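Local atomic coordinates of septation protein imp2 (Schizosaccharomyces pombe, PDB entry 5C1F), a protein that links membranes to the cytoskeleton during cell division, binds phospholipids through its F-BAR domain, is required for normal septation and takes part in medial ring disassembly. Residues Glu36-Ser39 / Phe40-Arg44; Glu101-Phe104 / Thr105-Ala108; Asn202-Arg205 / Ser206-Asp209. All blocks are in the same frame, centred on the assembly; numbering follows the deposited sequence. Where two conformers were deposited one is given.

Contact 1: Glu36-Ser39 / Phe40-Arg44; sequences ELRS and FYHER
Two successive turns of helix 18-59, one of the long helices of the F-BAR domain, meet here through i to i+4 pairs, of which L37 with Y41 and R38 with H42 carry the side-chain contact. Four backbone bonds define the helix across the junction: F40 N to E36 O, Y41 N to L37 O, H42 N to R38 O and E43 N to S39 O. The straightest is Y41 N to L37 O, 2.9 Å with an N-H...O angle of 169°. On the buried side, the CD2 methyl of L37 approaches CE2 of Y41 at 4.2 Å, a loose apolar contact. The Y41 ring also lies near the backbone of the preceding turn, its CD2 3.2 Å from L37 O. Along the chain, F40 adds CD2 over the centre of one face of the Y41 ring, 3.8 Å above its plane.

On the polar side, R38 and H42 run alongside each other, with guanidinium and imidazole planes 54° apart. In R38, bends at chi2 and chi3 (57°) swing the guanidinium forward until NH1 lies 3.8 Å from H42 CB. The polar ends are held elsewhere: R38 NH2 forms a salt bridge with E35, and H42 ND1 is hydrogen-bonded to E101.

The apolar side faces helix 162-252, where L37 packs on L222 and Y41 on M226, while L37 and R38 also touch F104 of helix 69-155. F40 and R44 pack on L58 of the second subunit, placing these two turns between the helices of their own chain and the dimer partner.

Contact 2: Glu101-Phe104 / Thr105-Ala108; sequences ENAF and TRYA
The backbone of 101-104 runs into 105-108 as one uninterrupted helix, and the i to i+4 bonds vary in quality. R106 N to N102 O is short and fairly straight, 2.8 Å with an N-H...O angle of 160°. A108 N to F104 O measures 2.9 Å, and Y107 N to A103 O is more bent, at 140°. T105 N to E101 O, stretched to 3.4 Å, is weak.

The main side-chain feature is R106, which in one of its two conformers folds back over the preceding turn; because a second conformer was deposited, this placement is not certain. CG sits beside the backbone N (chi1 -65°), and a bend at chi3 turns the guanidinium over the N102-A103 backbone, with N102 O over the centre of one of its faces, 3.6 Å above the plane. NH1 comes 3.5 Å from A103 CA, and NH2 lies the same distance from N102 CB. The end of the arginine is held by a further bond, NH2 to the carbonyl oxygen of D98, one turn before N102. N102 and T105 lie alongside each other and point the same way, OD1 and OG1 being 4.2 Å apart.

F104 O, besides accepting from A108 N, takes a hydrogen bond from N34 ND2 of helix 18-59. The F104 side chain packs on L222 and V225 of helix 162-252, while Y107 stacks on F221. F104 and Y107 thus pack between helices 18-59 and 162-252, as in the elongated antiparallel helical bundle of F-BAR domains.

Contact 3: Asn202-Arg205 / Ser206-Asp209; sequences NEWR and STCD
T207 gives E203 O two hydrogen bonds, one from its backbone N and one from OG1, each 2.8 Å long. They reach the oxygen from opposite faces of the carbonyl plane, the hydroxyl standing 38° out of it. With OG1 beside the backbone N (chi1 -57°), the hydroxyl is turned back to the previous turn, and CG2 is left to meet CZ3 of W204 at 3.8 Å. Three further i to i+4 bonds satisfy the carbonyls of N202, W204 and R205, their donors being S206 N, C208 N and D209 N.

C208 SG lies over one face of the W204 indole, 3.5 Å from the centroid of the five-membered ring and 23° off its normal, a Cys sulfur-aromatic contact on helix 162-252 of the F-BAR domain. The indole NE1 donates to the carbonyl oxygen of F12, and W13 meets the ring edge-to-face.

Above the guanidinium of R205, D209 OD2 sits 3.9 Å from NH1 in a long salt bridge; no N-H points at the oxygen. Both also have partners on the second subunit, where R205 NH1 donates to Q300 O and D209 OD1 forms a salt bridge with R301.

Contacts 1, 2 and 3 lie on three successive long helices, 18-59, 69-155 and 162-252. Contacts 1 and 2, centred 10 Å apart and near the middle of the chain, touch directly, as where Y41 CD2 packs 3.4 Å from F104 CE2. Contact 3 stands apart, its centre 34 Å from that of contact 1. All three are partly buried. Contacts 1 and 3 both reach the second subunit, the first by packing on its L58 and M78 and a hydrogen bond from its S64 to E36, the third by a salt bridge and a hydrogen bond at D209 and R205; no other chain of the assembly touches contact 2. Sulfur-aromatic chemistry appears only in contact 3.

Contact 1: Glu36-Ser39 / Phe40-Arg44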
# COMPACT_ATOMS: atom_id res chain seq x y z
N GLU A 36 -14.40 17.17 -7.02
CA GLU A 36 -12.98 17.22 -6.69
C GLU A 36 -12.60 16.14 -5.70
O GLU A 36 -11.61 15.43 -5.88
CB GLU A 36 -12.60 18.59 -6.12
CG GLU A 36 -12.54 19.70 -7.14
CD GLU A 36 -12.07 21.01 -6.53
OE1 GLU A 36 -12.28 21.20 -5.31
OE2 GLU A 36 -11.50 21.84 -7.27
N LEU A 37 -13.39 16.02 -4.64
CA LEU A 37 -13.13 15.03 -3.60
C LEU A 37 -13.36 13.61 -4.12
O LEU A 37 -12.63 12.69 -3.75
CB LEU A 37 -13.99 15.31 -2.38
CG LEU A 37 -13.52 16.51 -1.55
CD1 LEU A 37 -14.58 16.96 -0.56
CD2 LEU A 37 -12.22 16.18 -0.83
N ARG A 38 -14.37 13.44 -4.96
CA ARG A 38 -14.63 12.14 -5.57
C ARG A 38 -13.41 11.69 -6.36
O ARG A 38 -12.97 10.55 -6.25
CB ARG A 38 -15.86 12.18 -6.48
CG ARG A 38 -16.28 10.80 -6.98
CD ARG A 38 -16.92 10.87 -8.36
NE ARG A 38 -16.03 11.48 -9.34
CZ ARG A 38 -15.01 10.86 -9.93
NH1 ARG A 38 -14.75 9.59 -9.65
NH2 ARG A 38 -14.25 11.50 -10.80
N SER A 39 -12.88 12.60 -7.17
CA SER A 39 -11.71 12.33 -8.00
C SER A 39 -10.49 12.01 -7.15
O SER A 39 -9.70 11.12 -7.48
CB SER A 39 -11.42 13.52 -8.91
OG SER A 39 -10.24 13.30 -9.67
N PHE A 40 -10.33 12.73 -6.04
CA PHE A 40 -9.23 12.51 -5.12
C PHE A 40 -9.28 11.10 -4.53
O PHE A 40 -8.30 10.36 -4.58
CB PHE A 40 -9.25 13.56 -4.00
CG PHE A 40 -8.16 13.38 -2.98
CD1 PHE A 40 -6.91 13.93 -3.18
CD2 PHE A 40 -8.40 12.67 -1.81
CE1 PHE A 40 -5.90 13.78 -2.23
CE2 PHE A 40 -7.40 12.51 -0.86
CZ PHE A 40 -6.15 13.06 -1.07
N TYR A 41 -10.43 10.74 -3.99
CA TYR A 41 -10.58 9.44 -3.33
C TYR A 41 -10.68 8.30 -4.34
O TYR A 41 -10.42 7.15 -4.00
CB TYR A 41 -11.79 9.45 -2.40
CG TYR A 41 -11.53 10.23 -1.14
CD1 TYR A 41 -10.57 9.81 -0.22
CD2 TYR A 41 -12.23 11.40 -0.86
CE1 TYR A 41 -10.33 10.52 0.94
CE2 TYR A 41 -11.99 12.12 0.29
CZ TYR A 41 -11.04 11.67 1.19
OH TYR A 41 -10.79 12.39 2.34
N HIS A 42 -11.07 8.62 -5.57
CA HIS A 42 -11.05 7.64 -6.65
C HIS A 42 -9.62 7.15 -6.87
O HIS A 42 -9.38 5.95 -6.96
CB HIS A 42 -11.60 8.24 -7.94
CG HIS A 42 -11.40 7.37 -9.14
ND1 HIS A 42 -12.21 6.28 -9.41
CD2 HIS A 42 -10.50 7.43 -10.15
CE1 HIS A 42 -11.80 5.71 -10.53
NE2 HIS A 42 -10.77 6.38 -11.00
N GLU A 43 -8.69 8.10 -6.94
CA GLU A 43 -7.28 7.77 -7.13
C GLU A 43 -6.72 7.03 -5.91
O GLU A 43 -6.01 6.03 -6.06
CB GLU A 43 -6.48 9.05 -7.39
CG GLU A 43 -4.97 8.87 -7.45
CD GLU A 43 -4.50 8.16 -8.70
OE1 GLU A 43 -5.34 7.84 -9.57
OE2 GLU A 43 -3.28 7.92 -8.83
N ARG A 44 -7.07 7.51 -4.72
CA ARG A 44 -6.62 6.91 -3.47
C ARG A 44 -7.04 5.44 -3.37
O ARG A 44 -6.31 4.61 -2.83
CB ARG A 44 -7.18 7.69 -2.28
CG ARG A 44 -6.70 7.20 -0.92
CD ARG A 44 -5.18 7.20 -0.83
NE ARG A 44 -4.73 6.62 0.43
CZ ARG A 44 -4.52 5.33 0.63
NH1 ARG A 44 -4.71 4.46 -0.36
NH2 ARG A 44 -4.11 4.89 1.82

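Contact 2: Glu101-Phe104 / Thr105-Ala108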
# COMPACT_ATOMS: atom_id res chain seq x y z
N GLU A 101 -15.42 6.83 -2.12
CA GLU A 101 -15.57 7.36 -3.47
C GLU A 101 -17.02 7.39 -3.95
O GLU A 101 -17.52 8.44 -4.36
CB GLU A 101 -14.73 6.55 -4.46
CG GLU A 101 -15.02 6.88 -5.92
CD GLU A 101 -14.34 5.93 -6.88
OE1 GLU A 101 -13.59 5.04 -6.42
OE2 GLU A 101 -14.56 6.06 -8.11
N ASN A 102 -17.69 6.25 -3.91
CA ASN A 102 -19.06 6.15 -4.41
C ASN A 102 -20.06 6.95 -3.58
O ASN A 102 -21.16 7.22 -4.04
CB ASN A 102 -19.49 4.69 -4.48
CG ASN A 102 -18.80 3.92 -5.60
OD1 ASN A 102 -18.26 4.52 -6.53
ND2 ASN A 102 -18.81 2.60 -5.50
N ALA A 103 -19.67 7.31 -2.36
CA ALA A 103 -20.52 8.14 -1.52
C ALA A 103 -20.69 9.52 -2.14
O ALA A 103 -21.78 10.10 -2.10
CB ALA A 103 -19.95 8.25 -0.11
N PHE A 104 -19.61 10.03 -2.73
CA PHE A 104 -19.67 11.30 -3.46
C PHE A 104 -20.52 11.15 -4.71
O PHE A 104 -21.23 12.08 -5.09
CB PHE A 104 -18.26 11.78 -3.84
CG PHE A 104 -17.38 12.06 -2.66
CD1 PHE A 104 -17.48 13.26 -1.97
CD2 PHE A 104 -16.46 11.12 -2.23
CE1 PHE A 104 -16.67 13.52 -0.89
CE2 PHE A 104 -15.64 11.37 -1.15
CZ PHE A 104 -15.75 12.57 -0.47
N THR A 105 -20.42 9.99 -5.35
CA THR A 105 -21.18 9.71 -6.56
C THR A 105 -22.68 9.68 -6.27
O THR A 105 -23.47 10.26 -7.00
CB THR A 105 -20.77 8.36 -7.19
OG1 THR A 105 -19.38 8.41 -7.55
CG2 THR A 105 -21.60 8.08 -8.44
N ARG A 106 -23.04 9.01 -5.18
CA ARG A 106 -24.44 8.92 -4.75
C ARG A 106 -24.96 10.28 -4.30
O ARG A 106 -26.15 10.58 -4.44
CB ARG A 106 -24.60 7.88 -3.63
CG ARG A 106 -24.30 6.45 -4.07
CD ARG A 106 -24.59 5.42 -2.98
NE ARG A 106 -23.75 5.59 -1.80
CZ ARG A 106 -22.64 4.89 -1.56
NH1 ARG A 106 -21.94 5.12 -0.45
NH2 ARG A 106 -22.22 3.97 -2.41
N TYR A 107 -24.07 11.12 -3.78
CA TYR A 107 -24.43 12.47 -3.37
C TYR A 107 -24.73 13.34 -4.58
O TYR A 107 -25.71 14.09 -4.59
CB TYR A 107 -23.32 13.11 -2.53
CG TYR A 107 -23.69 14.49 -2.04
CD1 TYR A 107 -24.36 14.66 -0.84
CD2 TYR A 107 -23.39 15.62 -2.80
CE1 TYR A 107 -24.72 15.92 -0.40
CE2 TYR A 107 -23.74 16.89 -2.36
CZ TYR A 107 -24.41 17.03 -1.16
OH TYR A 107 -24.76 18.28 -0.72
N ALA A 108 -23.89 13.23 -5.61
CA ALA A 108 -24.08 14.01 -6.83
C ALA A 108 -25.37 13.63 -7.54
O ALA A 108 -26.00 14.45 -8.20
CB ALA A 108 -22.89 13.83 -7.76

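Contact 3: Asn202-Arg205 / Ser206-Asp209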
# COMPACT_ATOMS: atom_id res chain seq x y z
N ASN A 202 -43.40 34.04 0.73
CA ASN A 202 -43.63 32.78 1.43
C ASN A 202 -42.89 31.61 0.79
O ASN A 202 -42.37 30.74 1.49
CB ASN A 202 -45.13 32.47 1.47
CG ASN A 202 -45.81 33.05 2.70
OD1 ASN A 202 -45.22 33.10 3.78
ND2 ASN A 202 -47.04 33.50 2.53
N GLU A 203 -42.85 31.59 -0.53
CA GLU A 203 -42.26 30.47 -1.26
C GLU A 203 -40.74 30.49 -1.17
O GLU A 203 -40.11 29.44 -1.02
CB GLU A 203 -42.71 30.50 -2.72
CG GLU A 203 -43.03 29.13 -3.29
CD GLU A 203 -44.14 28.44 -2.51
OE1 GLU A 203 -45.19 29.07 -2.28
OE2 GLU A 203 -43.95 27.27 -2.12
N TRP A 204 -40.15 31.68 -1.26
CA TRP A 204 -38.71 31.81 -1.17
C TRP A 204 -38.24 31.50 0.25
O TRP A 204 -37.15 30.97 0.45
CB TRP A 204 -38.25 33.20 -1.59
CG TRP A 204 -36.76 33.38 -1.50
CD1 TRP A 204 -36.09 34.30 -0.74
CD2 TRP A 204 -35.76 32.62 -2.20
NE1 TRP A 204 -34.73 34.16 -0.93
CE2 TRP A 204 -34.51 33.14 -1.82
CE3 TRP A 204 -35.81 31.56 -3.11
CZ2 TRP A 204 -33.31 32.63 -2.31
CZ3 TRP A 204 -34.62 31.06 -3.60
CH2 TRP A 204 -33.38 31.59 -3.19
N ARG A 205 -39.07 31.85 1.23
CA ARG A 205 -38.80 31.47 2.61
C ARG A 205 -38.72 29.95 2.74
O ARG A 205 -37.79 29.41 3.33
CB ARG A 205 -39.87 32.02 3.56
CG ARG A 205 -40.09 31.15 4.79
CD ARG A 205 -41.14 31.73 5.71
NE ARG A 205 -41.59 30.75 6.71
CZ ARG A 205 -40.87 30.36 7.75
NH1 ARG A 205 -39.65 30.85 7.95
NH2 ARG A 205 -41.36 29.47 8.60
N SER A 206 -39.72 29.28 2.18
CA SER A 206 -39.78 27.82 2.21
C SER A 206 -38.58 27.22 1.49
O SER A 206 -37.99 26.24 1.95
CB SER A 206 -41.09 27.33 1.57
OG SER A 206 -41.12 25.92 1.49
N THR A 207 -38.23 27.82 0.36
CA THR A 207 -37.09 27.37 -0.43
C THR A 207 -35.78 27.58 0.32
O THR A 207 -34.89 26.73 0.29
CB THR A 207 -37.02 28.10 -1.79
OG1 THR A 207 -38.25 27.90 -2.50
CG2 THR A 207 -35.87 27.57 -2.63
N CYS A 208 -35.66 28.71 1.01
CA CYS A 208 -34.46 29.02 1.78
C CYS A 208 -34.24 28.00 2.89
O CYS A 208 -33.10 27.62 3.17
CB CYS A 208 -34.53 30.43 2.36
SG CYS A 208 -34.18 31.74 1.17
N ASP A 209 -35.33 27.58 3.53
CA ASP A 209 -35.25 26.55 4.56
C ASP A 209 -34.69 25.25 3.98
O ASP A 209 -33.79 24.64 4.56
CB ASP A 209 -36.62 26.30 5.20
CG ASP A 209 -36.99 27.35 6.24
OD1 ASP A 209 -36.06 27.93 6.85
OD2 ASP A 209 -38.19 27.59 6.44